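PDB 3JQQ: ferredoxin--NADP reductase, apicoplast from Plasmodium falciparum, which catalyses electron transfer between ferredoxin and NADP(H) through a bound FAD in the apicoplast, and may serve the terminal step of isoprenoid precursor synthesis. Local coordinates for residues S31-Y36 with E220-Y225; I176-G181 with C284-I289. The protein carries 1 engineered substitution. All blocks are in the same frame, centred on the assembly; numbering follows the deposited sequence.

Contact 1. Residues S31-Y36 with E220-Y225; sequences SPNEVY and EDSILY
Two serine hydroxyls meet tip to tip, and through them a short chain of hydrogen bonds crosses from one domain to the other: Ser31 OG donates to Ser222 OG at 2.8 Å. With OG trans to its backbone N (chi1 -176°), Ser31 presents the hydroxyl to Ser222 and also accepts from Asn33 N at 3.2 Å, with an N-H...O angle of 157°. That second bond closes an ST turn over Pro32 and would steady the hydroxyl that crosses the interface. Ser222 OG is gripped in turn by Asn219 OD1, which carries the chain of bonds on into the loop after strand 211-217. Just upstream of Ser222, Asp221 CB comes within 3.6 Å of Ser31 N, while the carboxylate of Asp221 turns to the backbone N of Asn30. A single water makes a second polar bridge; it accepts from Asn33 ND2 at 3.1 Å and donates to Ser222 O at 2.8 Å. The other end of the Asn33 amide, OD1, receives Lys119 NZ, so both ends of this flat group are engaged and its orientation is fixed. Further along, the join becomes apolar. The CD2 branch of Leu224 reaches both methyls of Val35, with Val35 CG1 at 3.8 Å and Val35 CG2 at 4.0 Å, the two side chains crossing at a slant. Here two polar bridges and one apolar pair join the start of barrel strand 35-41 to the loop before helix 226-235, beside the bound adenosine-2'-5'-diphosphate that touches Asn33: the two-domain architecture of ferredoxin-NADP reductases, with the nucleotide site bordered by the seam between FAD-binding barrel and NADP-binding domain.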
ATOM      1  N   SER B  31      13.572  11.573  10.339  1.00 24.38           N
ATOM      2  CA  SER B  31      12.628  10.767   9.569  1.00 24.00           C
ATOM      3  C   SER B  31      12.603   9.330  10.082  1.00 23.76           C
ATOM      4  O   SER B  31      13.647   8.774  10.417  1.00 23.69           O
ATOM      5  CB  SER B  31      12.987  10.786   8.081  1.00 23.93           C
ATOM      6  OG  SER B  31      12.029  10.074   7.312  1.00 23.66           O
ATOM      7  N   PRO B  32      11.405   8.730  10.157  1.00 23.55           N
ATOM      8  CA  PRO B  32      11.270   7.323  10.528  1.00 23.41           C
ATOM      9  C   PRO B  32      11.441   6.422   9.314  1.00 23.26           C
ATOM     10  O   PRO B  32      11.440   5.197   9.438  1.00 23.23           O
ATOM     11  CB  PRO B  32       9.833   7.239  11.044  1.00 23.42           C
ATOM     12  CG  PRO B  32       9.109   8.292  10.279  1.00 23.43           C
ATOM     13  CD  PRO B  32      10.100   9.405  10.050  1.00 23.54           C
ATOM     14  N   ASN B  33      11.593   7.040   8.149  1.00 23.02           N
ATOM     15  CA  ASN B  33      11.718   6.307   6.901  1.00 22.83           C
ATOM     16  C   ASN B  33      13.155   6.089   6.459  1.00 22.56           C
ATOM     17  O   ASN B  33      14.065   6.812   6.865  1.00 22.46           O
ATOM     18  CB  ASN B  33      10.960   7.036   5.791  1.00 23.03           C
ATOM     19  CG  ASN B  33       9.476   7.083   6.044  1.00 23.32           C
ATOM     20  OD1 ASN B  33       8.893   6.126   6.554  1.00 24.02           O
ATOM     21  ND2 ASN B  33       8.848   8.195   5.681  1.00 23.10           N
ATOM     22  N   GLU B  34      13.342   5.077   5.621  1.00 22.26           N
ATOM     23  CA  GLU B  34      14.604   4.851   4.947  1.00 21.95           C
ATOM     24  C   GLU B  34      14.325   4.876   3.453  1.00 21.60           C
ATOM     25  O   GLU B  34      13.542   4.072   2.949  1.00 21.53           O
ATOM     26  CB  GLU B  34      15.200   3.501   5.351  1.00 22.12           C
ATOM     27  CG  GLU B  34      16.615   3.270   4.834  1.00 22.63           C
ATOM     28  CD  GLU B  34      17.201   1.946   5.288  1.00 23.44           C
ATOM     29  OE1 GLU B  34      16.476   1.160   5.934  1.00 23.82           O
ATOM     30  OE2 GLU B  34      18.387   1.691   4.992  1.00 24.24           O
ATOM     31  N   VAL B  35      14.938   5.814   2.744  1.00 21.18           N
ATOM     32  CA  VAL B  35      14.765   5.864   1.298  1.00 20.84           C
ATOM     33  C   VAL B  35      16.036   6.284   0.565  1.00 20.58           C
ATOM     34  O   VAL B  35      16.705   7.252   0.934  1.00 20.61           O
ATOM     35  CB  VAL B  35      13.513   6.694   0.877  1.00 20.98           C
ATOM     36  CG1 VAL B  35      13.046   7.609   2.010  1.00 21.08           C
ATOM     37  CG2 VAL B  35      13.774   7.465  -0.402  1.00 20.83           C
ATOM     38  N   TYR B  36      16.373   5.516  -0.466  1.00 20.18           N
ATOM     39  CA  TYR B  36      17.615   5.716  -1.190  1.00 19.75           C
ATOM     40  C   TYR B  36      17.376   6.269  -2.587  1.00 19.75           C
ATOM     41  O   TYR B  36      16.510   5.794  -3.325  1.00 19.88           O
ATOM     42  CB  TYR B  36      18.433   4.415  -1.236  1.00 19.63           C
ATOM     43  CG  TYR B  36      18.978   4.028   0.120  1.00 19.09           C
ATOM     44  CD1 TYR B  36      18.327   3.091   0.915  1.00 19.16           C
ATOM     45  CD2 TYR B  36      20.127   4.627   0.624  1.00 19.08           C
ATOM     46  CE1 TYR B  36      18.814   2.751   2.168  1.00 18.59           C
ATOM     47  CE2 TYR B  36      20.622   4.293   1.876  1.00 18.81           C
ATOM     48  CZ  TYR B  36      19.958   3.355   2.642  1.00 18.79           C
ATOM     49  OH  TYR B  36      20.440   3.016   3.884  1.00 18.99           O
ATOM     50  N   GLU B 220       9.280  17.263   8.316  1.00 21.18           N
ATOM     51  CA  GLU B 220      10.226  17.995   7.471  1.00 21.24           C
ATOM     52  C   GLU B 220      11.381  17.124   6.966  1.00 20.76           C
ATOM     53  O   GLU B 220      11.816  17.257   5.821  1.00 20.55           O
ATOM     54  CB  GLU B 220      10.792  19.211   8.214  1.00 21.62           C
ATOM     55  CG  GLU B 220       9.758  20.250   8.632  1.00 23.30           C
ATOM     56  CD  GLU B 220       9.118  19.944   9.977  1.00 25.94           C
ATOM     57  OE1 GLU B 220       9.175  18.772  10.416  1.00 26.20           O
ATOM     58  OE2 GLU B 220       8.558  20.878  10.595  1.00 27.11           O
ATOM     59  N   ASP B 221      11.884  16.246   7.826  1.00 20.29           N
ATOM     60  CA  ASP B 221      13.019  15.400   7.469  1.00 19.89           C
ATOM     61  C   ASP B 221      12.625  14.284   6.506  1.00 19.42           C
ATOM     62  O   ASP B 221      13.480  13.539   6.027  1.00 19.31           O
ATOM     63  CB  ASP B 221      13.674  14.812   8.720  1.00 20.11           C
ATOM     64  CG  ASP B 221      14.573  15.808   9.436  1.00 20.70           C
ATOM     65  OD1 ASP B 221      14.448  17.027   9.180  1.00 21.44           O
ATOM     66  OD2 ASP B 221      15.403  15.368  10.260  1.00 21.46           O
ATOM     67  N   SER B 222      11.330  14.176   6.222  1.00 18.84           N
ATOM     68  CA  SER B 222      10.829  13.129   5.338  1.00 18.29           C
ATOM     69  C   SER B 222      10.551  13.637   3.926  1.00 17.97           C
ATOM     70  O   SER B 222      10.190  12.862   3.047  1.00 17.81           O
ATOM     71  CB  SER B 222       9.576  12.476   5.927  1.00 18.33           C
ATOM     72  OG  SER B 222       9.865  11.844   7.165  1.00 18.07           O
ATOM     73  N   ILE B 223      10.724  14.940   3.714  1.00 17.56           N
ATOM     74  CA  ILE B 223      10.562  15.510   2.383  1.00 17.27           C
ATOM     75  C   ILE B 223      11.626  14.953   1.446  1.00 17.18           C
ATOM     76  O   ILE B 223      12.825  15.134   1.670  1.00 17.01           O
ATOM     77  CB  ILE B 223      10.661  17.047   2.394  1.00 17.34           C
ATOM     78  CG1 ILE B 223       9.615  17.644   3.334  1.00 17.05           C
ATOM     79  CG2 ILE B 223      10.497  17.603   0.987  1.00 17.39           C
ATOM     80  CD1 ILE B 223       9.810  19.117   3.593  1.00 17.74           C
ATOM     81  N   LEU B 224      11.189  14.264   0.410  1.00 17.07           N
ATOM     82  CA  LEU B 224      12.103  13.724  -0.579  1.00 17.35           C
ATOM     83  C   LEU B 224      12.470  14.810  -1.586  1.00 17.65           C
ATOM     84  O   LEU B 224      11.611  15.575  -2.023  1.00 17.48           O
ATOM     85  CB  LEU B 224      11.472  12.516  -1.271  1.00 17.04           C
ATOM     86  CG  LEU B 224      11.008  11.448  -0.272  1.00 16.92           C
ATOM     87  CD1 LEU B 224      10.352  10.270  -0.975  1.00 15.67           C
ATOM     88  CD2 LEU B 224      12.173  10.984   0.591  1.00 16.34           C
ATOM     89  N   TYR B 225      13.746  14.882  -1.937  1.00 18.27           N
ATOM     90  CA  TYR B 225      14.240  15.876  -2.893  1.00 18.91           C
ATOM     91  C   TYR B 225      14.025  17.313  -2.400  1.00 19.28           C
ATOM     92  O   TYR B 225      13.686  18.209  -3.171  1.00 19.31           O
ATOM     93  CB  TYR B 225      13.628  15.655  -4.276  1.00 18.93           C
ATOM     94  CG  TYR B 225      14.029  14.331  -4.899  1.00 19.52           C
ATOM     95  CD1 TYR B 225      15.326  14.111  -5.333  1.00 19.99           C
ATOM     96  CD2 TYR B 225      13.108  13.300  -5.051  1.00 19.57           C
ATOM     97  CE1 TYR B 225      15.702  12.904  -5.897  1.00 20.54           C
ATOM     98  CE2 TYR B 225      13.476  12.090  -5.614  1.00 19.84           C
ATOM     99  CZ  TYR B 225      14.776  11.898  -6.033  1.00 20.12           C
ATOM    100  OH  TYR B 225      15.152  10.698  -6.589  1.00 20.22           O
TER
HETATM  101  O   HOH W   1       9.473  10.216   3.366  1.00 16.72           O

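Contact 2. Residues I176-G181 with C284-I289; sequences IATGTG and CGKKSI. Engineered in segment 284-289: Lys286 (natural residue His). With A2P (adenosine-2'-5'-diphosphate), chain J; A2P (adenosine-2'-5'-diphosphate), chain H.
Neighbouring parallel strands of the NADP-binding domain, 173-178 and 280-285, run side by side here and open at their C-terminal ends into the loops that hold the nucleotide. Cys284 N gives Ile176 O a straight bond of 2.9 Å (170° at the hydrogen), whereas the return bond from Thr178 N to Cys284 O is weak, supplemented by a CA-H...O contact from Ala177. Beyond this bridge the Thr178 side chain takes over from the backbone. Its OG1 sits between the backbone N and carbonyl carbon (chi1 62°), where it accepts from Lys286 N at 3.3 Å and lies 3.3 Å from Gly285 CA, an approach that the bare glycine permits. The same rotation sends Thr178 CG2 end-on against Ile289 CD1, a tight 3.5 Å, while the Ile289 and Ile176 side chains run past each other in opposite directions, touching through their CG2 methyls. Such strand-end loops are the rule in Rossmann-like folds: Gly179, with positive phi, belongs to the glycine-rich turn of this reductase family, and a bond from Gly181 N to Thr178 O closes the turn. The bound adenosine-2'-5'-diphosphate rests on both loops. Thr178 CB lies 3.7 Å from O4' of its ribose, and Gly179 N comes near C5'. Lys286, an engineered residue in place of His, passes the adenine with CG, 3.9 Å from C4, then bends at chi2 (-59°) so that NZ donates a 2.9 Å hydrogen bond to O5P of the 5'-phosphate. Tyr258, Ser247 and Lys119 also hydrogen-bond this ligand. Ser288 stands between two ligands: its CB is near N6 of the first, and its OG donates a bond of doubtfully short length to O2P of a second, which Lys287 CD also approaches.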
ATOM      1  N   ILE B 176      -0.030  16.907  -6.934  1.00 26.02           N
ATOM      2  CA  ILE B 176      -0.379  16.412  -5.605  1.00 25.02           C
ATOM      3  C   ILE B 176       0.374  15.111  -5.324  1.00 24.38           C
ATOM      4  O   ILE B 176       0.331  14.179  -6.123  1.00 24.18           O
ATOM      5  CB  ILE B 176      -1.903  16.209  -5.469  1.00 25.00           C
ATOM      6  CG1 ILE B 176      -2.624  17.553  -5.610  1.00 24.68           C
ATOM      7  CG2 ILE B 176      -2.240  15.559  -4.139  1.00 24.79           C
ATOM      8  CD1 ILE B 176      -4.125  17.433  -5.781  1.00 24.18           C
ATOM      9  N   ALA B 177       1.076  15.057  -4.195  1.00 23.75           N
ATOM     10  CA  ALA B 177       1.944  13.918  -3.908  1.00 23.17           C
ATOM     11  C   ALA B 177       1.950  13.475  -2.446  1.00 22.74           C
ATOM     12  O   ALA B 177       1.646  14.254  -1.540  1.00 22.66           O
ATOM     13  CB  ALA B 177       3.372  14.215  -4.368  1.00 23.13           C
ATOM     14  N   THR B 178       2.293  12.207  -2.238  1.00 22.25           N
ATOM     15  CA  THR B 178       2.619  11.686  -0.918  1.00 21.93           C
ATOM     16  C   THR B 178       3.870  10.821  -1.028  1.00 21.67           C
ATOM     17  O   THR B 178       4.031  10.072  -1.990  1.00 21.65           O
ATOM     18  CB  THR B 178       1.475  10.835  -0.317  1.00 21.97           C
ATOM     19  OG1 THR B 178       1.227   9.696  -1.153  1.00 22.02           O
ATOM     20  CG2 THR B 178       0.201  11.660  -0.191  1.00 21.94           C
ATOM     21  N   GLY B 179       4.759  10.931  -0.046  1.00 21.31           N
ATOM     22  CA  GLY B 179       5.961  10.100  -0.012  1.00 20.87           C
ATOM     23  C   GLY B 179       6.749  10.111  -1.309  1.00 20.48           C
ATOM     24  O   GLY B 179       7.111  11.171  -1.814  1.00 20.40           O
ATOM     25  N   THR B 180       7.022   8.926  -1.847  1.00 20.19           N
ATOM     26  CA  THR B 180       7.808   8.808  -3.074  1.00 19.90           C
ATOM     27  C   THR B 180       7.023   9.270  -4.295  1.00 19.70           C
ATOM     28  O   THR B 180       7.540   9.281  -5.411  1.00 19.77           O
ATOM     29  CB  THR B 180       8.304   7.369  -3.300  1.00 19.99           C
ATOM     30  OG1 THR B 180       7.187   6.472  -3.334  1.00 20.24           O
ATOM     31  CG2 THR B 180       9.256   6.950  -2.188  1.00 19.65           C
ATOM     32  N   GLY B 181       5.773   9.659  -4.073  1.00 19.57           N
ATOM     33  CA  GLY B 181       4.935  10.194  -5.134  1.00 19.31           C
ATOM     34  C   GLY B 181       5.392  11.543  -5.663  1.00 19.32           C
ATOM     35  O   GLY B 181       4.816  12.063  -6.619  1.00 19.19           O
ATOM     36  N   CYS B 284      -0.348  11.736  -7.474  1.00 27.74           N
ATOM     37  CA  CYS B 284       0.529  10.575  -7.377  1.00 27.35           C
ATOM     38  C   CYS B 284       0.794  10.189  -5.928  1.00 27.25           C
ATOM     39  O   CYS B 284       1.313  10.988  -5.145  1.00 26.98           O
ATOM     40  CB  CYS B 284       1.855  10.833  -8.095  1.00 27.19           C
ATOM     41  SG  CYS B 284       2.918   9.376  -8.194  1.00 27.38           S
ATOM     42  N   GLY B 285       0.428   8.967  -5.563  1.00 27.20           N
ATOM     43  CA  GLY B 285       0.543   8.549  -4.180  1.00 27.41           C
ATOM     44  C   GLY B 285      -0.580   7.614  -3.783  1.00 27.52           C
ATOM     45  O   GLY B 285      -1.054   6.813  -4.590  1.00 27.52           O
ATOM     46  N   LYS B 286      -1.068   7.845  -2.592  1.00 27.67           N
ATOM     47  CA  LYS B 286      -2.091   7.017  -1.986  1.00 28.03           C
ATOM     48  C   LYS B 286      -3.431   7.088  -2.733  1.00 28.42           C
ATOM     49  O   LYS B 286      -3.856   8.140  -3.119  1.00 28.19           O
ATOM     50  CB  LYS B 286      -2.295   7.394  -0.499  1.00 27.90           C
ATOM     51  CG  LYS B 286      -1.139   7.325   0.464  1.00 27.52           C
ATOM     52  CD  LYS B 286      -0.515   5.959   0.585  1.00 27.23           C
ATOM     53  CE  LYS B 286       0.392   5.889   1.768  1.00 26.57           C
ATOM     54  NZ  LYS B 286       1.246   4.760   1.738  1.00 25.44           N
ATOM     55  N   LYS B 287      -4.087   5.944  -2.896  1.00 29.10           N
ATOM     56  CA  LYS B 287      -5.351   5.878  -3.627  1.00 29.94           C
ATOM     57  C   LYS B 287      -6.441   6.810  -3.085  1.00 30.47           C
ATOM     58  O   LYS B 287      -7.240   7.347  -3.852  1.00 30.41           O
ATOM     59  CB  LYS B 287      -5.870   4.438  -3.663  1.00 30.01           C
ATOM     60  CG  LYS B 287      -6.128   3.837  -2.292  1.00 30.60           C
ATOM     61  CD  LYS B 287      -6.653   2.415  -2.402  1.00 31.57           C
ATOM     62  CE  LYS B 287      -5.663   1.515  -3.123  1.00 31.88           C
ATOM     63  NZ  LYS B 287      -6.165   0.119  -3.240  1.00 32.09           N
ATOM     64  N   SER B 288      -6.475   6.993  -1.768  1.00 31.32           N
ATOM     65  CA  SER B 288      -7.530   7.774  -1.131  1.00 32.37           C
ATOM     66  C   SER B 288      -7.561   9.233  -1.585  1.00 33.23           C
ATOM     67  O   SER B 288      -8.639   9.788  -1.793  1.00 33.27           O
ATOM     68  CB  SER B 288      -7.398   7.704   0.392  1.00 32.22           C
ATOM     69  OG  SER B 288      -7.498   6.367   0.852  1.00 32.51           O
ATOM     70  N   ILE B 289      -6.399   9.862  -1.745  1.00 34.50           N
ATOM     71  CA  ILE B 289      -6.386  11.248  -2.199  1.00 35.75           C
ATOM     72  C   ILE B 289      -7.478  11.522  -3.233  1.00 37.03           C
ATOM     73  O   ILE B 289      -8.182  12.529  -3.162  1.00 37.05           O
ATOM     74  CB  ILE B 289      -5.022  11.611  -2.819  1.00 35.53           C
ATOM     75  CG1 ILE B 289      -3.917  11.494  -1.774  1.00 35.09           C
ATOM     76  CG2 ILE B 289      -5.061  13.006  -3.423  1.00 35.39           C
ATOM     77  CD1 ILE B 289      -2.527  11.442  -2.365  1.00 34.10           C
TER
HETATM   78  P1  A2P J 416       1.050   8.517   8.009  1.00 20.52           P
HETATM   79  O1P A2P J 416      -0.278   8.639   8.713  1.00 20.75           O
HETATM   80  O2P A2P J 416       1.277   7.177   7.352  1.00 20.83           O
HETATM   81  O3P A2P J 416       2.223   9.032   8.809  1.00 20.93           O
HETATM   82  P2  A2P J 416       4.375   6.703   3.008  1.00 24.29           P
HETATM   83  O4P A2P J 416       4.636   6.943   1.541  1.00 24.71           O
HETATM   84  O5P A2P J 416       3.607   5.436   3.311  1.00 24.42           O
HETATM   85  O6P A2P J 416       5.576   6.941   3.892  1.00 24.38           O
HETATM   86  O5' A2P J 416       3.354   7.879   3.416  1.00 23.46           O
HETATM   87  C5' A2P J 416       3.514   9.186   2.871  1.00 21.96           C
HETATM   88  C4' A2P J 416       2.596  10.155   3.604  1.00 21.13           C
HETATM   89  O4' A2P J 416       1.235   9.912   3.229  1.00 20.79           O
HETATM   90  C3' A2P J 416       2.676   9.966   5.112  1.00 20.57           C
HETATM   91  O3' A2P J 416       2.680  11.257   5.729  1.00 20.74           O
HETATM   92  C2' A2P J 416       1.397   9.244   5.476  1.00 20.30           C
HETATM   93  O2' A2P J 416       0.943   9.564   6.789  1.00 20.19           O
HETATM   94  C1' A2P J 416       0.468   9.842   4.434  1.00 20.25           C
HETATM   95  N9  A2P J 416      -0.814   9.099   4.330  1.00 19.64           N
HETATM   96  C8  A2P J 416      -1.124   7.943   4.949  1.00 19.42           C
HETATM   97  N7  A2P J 416      -2.392   7.557   4.650  1.00 18.87           N
HETATM   98  C5  A2P J 416      -2.913   8.491   3.829  1.00 19.12           C
HETATM   99  C6  A2P J 416      -4.204   8.712   3.135  1.00 19.09           C
HETATM  100  N6  A2P J 416      -5.225   7.831   3.259  1.00 18.95           N
HETATM  101  N1  A2P J 416      -4.333   9.820   2.371  1.00 19.26           N
HETATM  102  C2  A2P J 416      -3.330  10.705   2.232  1.00 18.98           C
HETATM  103  N3  A2P J 416      -2.136  10.569   2.832  1.00 19.43           N
HETATM  104  C4  A2P J 416      -1.871   9.505   3.628  1.00 19.21           C
HETATM  105  P1  A2P H 416     -10.221   5.618   2.228  1.00 19.04           P
HETATM  106  O1P A2P H 416      -9.740   7.005   2.568  1.00 19.90           O
HETATM  107  O2P A2P H 416      -9.290   4.850   1.321  1.00 19.79           O
HETATM  108  O3P A2P H 416     -11.673   5.544   1.823  1.00 19.56           O
HETATM  109  P2  A2P H 416      -8.370  -0.293   1.307  1.00 23.47           P
HETATM  110  O4P A2P H 416      -7.459   0.554   0.455  1.00 23.68           O
HETATM  111  O5P A2P H 416      -9.682  -0.646   0.648  1.00 23.31           O
HETATM  112  O6P A2P H 416      -7.693  -1.461   1.982  1.00 23.97           O
HETATM  113  O5' A2P H 416      -8.789   0.679   2.523  1.00 21.71           O
HETATM  114  C5' A2P H 416      -9.600   0.176   3.584  1.00 20.54           C
HETATM  115  C4' A2P H 416      -9.958   1.297   4.550  1.00 19.69           C
HETATM  116  O4' A2P H 416      -8.767   1.864   5.119  1.00 19.32           O
HETATM  117  C3' A2P H 416     -10.685   2.431   3.834  1.00 19.20           C
HETATM  118  O3' A2P H 416     -11.734   2.919   4.674  1.00 19.17           O
HETATM  119  C2' A2P H 416      -9.627   3.503   3.693  1.00 18.79           C
HETATM  120  O2' A2P H 416     -10.168   4.820   3.628  1.00 19.06           O
HETATM  121  C1' A2P H 416      -8.888   3.285   4.998  1.00 18.76           C
HETATM  122  N9  A2P H 416      -7.628   4.067   5.052  1.00 18.60           N
HETATM  123  C8  A2P H 416      -7.066   4.756   4.036  1.00 18.24           C
HETATM  124  N7  A2P H 416      -5.934   5.383   4.444  1.00 17.92           N
HETATM  125  C5  A2P H 416      -5.775   5.099   5.749  1.00 18.57           C
HETATM  126  C6  A2P H 416      -4.790   5.435   6.804  1.00 18.64           C
HETATM  127  N6  A2P H 416      -3.722   6.221   6.533  1.00 18.58           N
HETATM  128  N1  A2P H 416      -4.992   4.933   8.045  1.00 19.23           N
HETATM  129  C2  A2P H 416      -6.052   4.150   8.331  1.00 18.43           C
HETATM  130  N3  A2P H 416      -6.975   3.807   7.428  1.00 18.42           N
HETATM  131  C4  A2P H 416      -6.894   4.241   6.148  1.00 18.38           C

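Overall arrangement
From the N terminus the chain first lays down the antiparallel barrel, where 31-36 leads into strand 35-41; 183 residues later, 220-225 returns to it and closes contact 1. Within that loop lies 176-181, at the end of the first strand of the parallel sheet, whose partner 284-289 arrives only after contact 1 is complete, so the two contacts cross rather than nest. Contact 1 ties the barrel to the NADP-binding domain, while contact 2 joins adjacent strands inside the latter. They also touch directly: Leu224 CD1 packs 3.5 Å from Gly179 O, placing the interdomain seam directly against the nucleotide loop.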